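Local structure of inactivation-no-after-potential D protein (Drosophila melanogaster, 5F67) at residues G91-A96 with V100-L105. The protein recognises the tail of the TRP channel through its third PDZ domain and probably acts as a photoreceptor scaffold whose PDZ domains bind signalling partners. Residues are numbered along the deposited sequence; the frame is centred on the assembly and turned at random.
Sequences GLLKRA and VTMILL
A96 and V100 bring the two segments closest, with their CA atoms 6.4 Å apart. The helix of 91-96 runs to R95. A96 is the first residue to leave helical geometry, although A96 N still donates a hydrogen bond to L92 O at 3.2 Å. Strand 99-105 begins three residues after A96. From there the strand moves away from the helix, and contact stops at M102. The link is made by apolar side chains alone. A96 points its methyl at V100 and meets both branches of the valine. A96 CB lies 3.7 Å from V100 CG2 and 3.9 Å from V100 CG1. V100 places CG1 opposite its backbone N (chi1 -176°), which leaves both methyls facing the alanine. One turn back, L93 reaches across with one branch. Its CD2 touches SD of M102 at 4.0 Å, and the two side chains cross at about a right angle. L93, V100 and M102 are buried. The arrangement is that of a PDZ domain, where the helix beside the peptide groove packs on the last strand. L93 also packs on the bound peptide and on I37 and V39 of strand 37-44. K31 NZ is hydrogen-bonded to the carbonyl oxygens of L93 and A96 at the helix end. Strand 99-105 lies between strands 25-30 and 72-76, with V76 touching both L93 and V100.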
loop_
_atom_site.group_PDB
_atom_site.type_symbol
_atom_site.label_atom_id
_atom_site.label_comp_id
_atom_site.label_asym_id
_atom_site.label_seq_id
_atom_site.Cartn_x
_atom_site.Cartn_y
_atom_site.Cartn_z
ATOM N N GLY A 91 9.942 0.642 4.850
ATOM C CA GLY A 91 11.190 0.066 4.376
ATOM C C GLY A 91 10.954 -0.982 3.296
ATOM O O GLY A 91 11.648 -1.008 2.283
ATOM N N LEU A 92 9.963 -1.847 3.507
ATOM C CA LEU A 92 9.642 -2.871 2.521
ATOM C C LEU A 92 9.190 -2.227 1.220
ATOM O O LEU A 92 9.595 -2.647 0.137
ATOM C CB LEU A 92 8.546 -3.799 3.057
ATOM C CG LEU A 92 8.945 -4.727 4.213
ATOM C CD1 LEU A 92 7.703 -5.334 4.866
ATOM C CD2 LEU A 92 9.864 -5.835 3.718
ATOM N N LEU A 93 8.351 -1.201 1.319
ATOM C CA LEU A 93 7.835 -0.548 0.113
ATOM C C LEU A 93 8.939 0.170 -0.650
ATOM O O LEU A 93 8.992 0.110 -1.882
ATOM C CB LEU A 93 6.695 0.415 0.464
ATOM C CG LEU A 93 5.435 -0.284 0.965
ATOM C CD1 LEU A 93 4.547 0.725 1.677
ATOM C CD2 LEU A 93 4.713 -0.957 -0.214
ATOM N N LYS A 94 9.845 0.821 0.077
ATOM C CA LYS A 94 10.944 1.541 -0.561
ATOM C C LYS A 94 11.943 0.615 -1.242
ATOM O O LYS A 94 12.437 0.931 -2.320
ATOM C CB LYS A 94 11.663 2.425 0.457
ATOM C CG LYS A 94 10.797 3.549 0.982
ATOM C CD LYS A 94 11.438 4.210 2.199
ATOM C CE LYS A 94 12.495 5.222 1.797
ATOM N NZ LYS A 94 11.948 6.607 1.754
ATOM N N ARG A 95 12.222 -0.534 -0.631
ATOM C CA ARG A 95 13.235 -1.448 -1.175
ATOM C C ARG A 95 12.760 -2.274 -2.366
ATOM O O ARG A 95 13.571 -2.699 -3.188
ATOM C CB ARG A 95 13.760 -2.392 -0.092
ATOM C CG ARG A 95 14.570 -1.674 0.976
ATOM C CD ARG A 95 15.356 -2.653 1.835
ATOM N NE ARG A 95 14.472 -3.576 2.533
ATOM C CZ ARG A 95 13.893 -3.312 3.700
ATOM N NH1 ARG A 95 14.111 -2.146 4.303
ATOM N NH2 ARG A 95 13.102 -4.212 4.266
ATOM N N ALA A 96 11.456 -2.511 -2.448
ATOM C CA ALA A 96 10.892 -3.347 -3.508
ATOM C C ALA A 96 11.105 -2.710 -4.873
ATOM O O ALA A 96 10.958 -1.496 -5.026
ATOM C CB ALA A 96 9.403 -3.588 -3.251
ATOM N N VAL A 100 5.527 -4.889 -7.798
ATOM C CA VAL A 100 5.407 -5.092 -6.363
ATOM C C VAL A 100 4.023 -5.643 -6.081
ATOM O O VAL A 100 3.014 -5.049 -6.475
ATOM C CB VAL A 100 5.624 -3.774 -5.590
ATOM C CG1 VAL A 100 5.581 -4.026 -4.070
ATOM C CG2 VAL A 100 6.955 -3.134 -5.989
ATOM N N THR A 101 3.987 -6.803 -5.435
ATOM C CA THR A 101 2.740 -7.470 -5.107
ATOM C C THR A 101 2.280 -6.918 -3.767
ATOM O O THR A 101 3.041 -6.923 -2.794
ATOM C CB THR A 101 2.957 -8.974 -4.936
ATOM O OG1 THR A 101 3.534 -9.518 -6.128
ATOM C CG2 THR A 101 1.625 -9.684 -4.633
ATOM N N MET A 102 1.049 -6.427 -3.703
ATOM C CA MET A 102 0.521 -5.990 -2.421
ATOM C C MET A 102 -0.808 -6.682 -2.156
ATOM O O MET A 102 -1.616 -6.852 -3.066
ATOM C CB MET A 102 0.328 -4.475 -2.415
ATOM C CG MET A 102 1.646 -3.702 -2.514
ATOM S SD MET A 102 1.402 -1.927 -2.321
ATOM C CE MET A 102 0.707 -1.490 -3.915
ATOM N N ILE A 103 -1.023 -7.084 -0.909
ATOM C CA ILE A 103 -2.315 -7.618 -0.529
ATOM C C ILE A 103 -2.995 -6.512 0.237
ATOM O O ILE A 103 -2.448 -5.987 1.217
ATOM C CB ILE A 103 -2.197 -8.859 0.368
ATOM C CG1 ILE A 103 -1.551 -10.006 -0.420
ATOM C CG2 ILE A 103 -3.577 -9.293 0.838
ATOM C CD1 ILE A 103 -1.342 -11.268 0.396
ATOM N N LEU A 104 -4.185 -6.147 -0.224
ATOM C CA LEU A 104 -4.903 -5.000 0.316
ATOM C C LEU A 104 -6.304 -5.394 0.739
ATOM O O LEU A 104 -6.918 -6.263 0.134
ATOM C CB LEU A 104 -5.006 -3.910 -0.753
ATOM C CG LEU A 104 -3.705 -3.242 -1.202
ATOM C CD1 LEU A 104 -3.943 -2.415 -2.468
ATOM C CD2 LEU A 104 -3.116 -2.377 -0.084
ATOM N N LEU A 105 -6.826 -4.724 1.759
ATOM C CA LEU A 105 -8.196 -4.971 2.202
ATOM C C LEU A 105 -8.958 -3.652 2.237
ATOM O O LEU A 105 -8.597 -2.731 2.982
ATOM C CB LEU A 105 -8.208 -5.610 3.595
ATOM C CG LEU A 105 -9.592 -5.810 4.227
ATOM C CD1 LEU A 105 -10.413 -6.853 3.465
ATOM C CD2 LEU A 105 -9.450 -6.219 5.676
#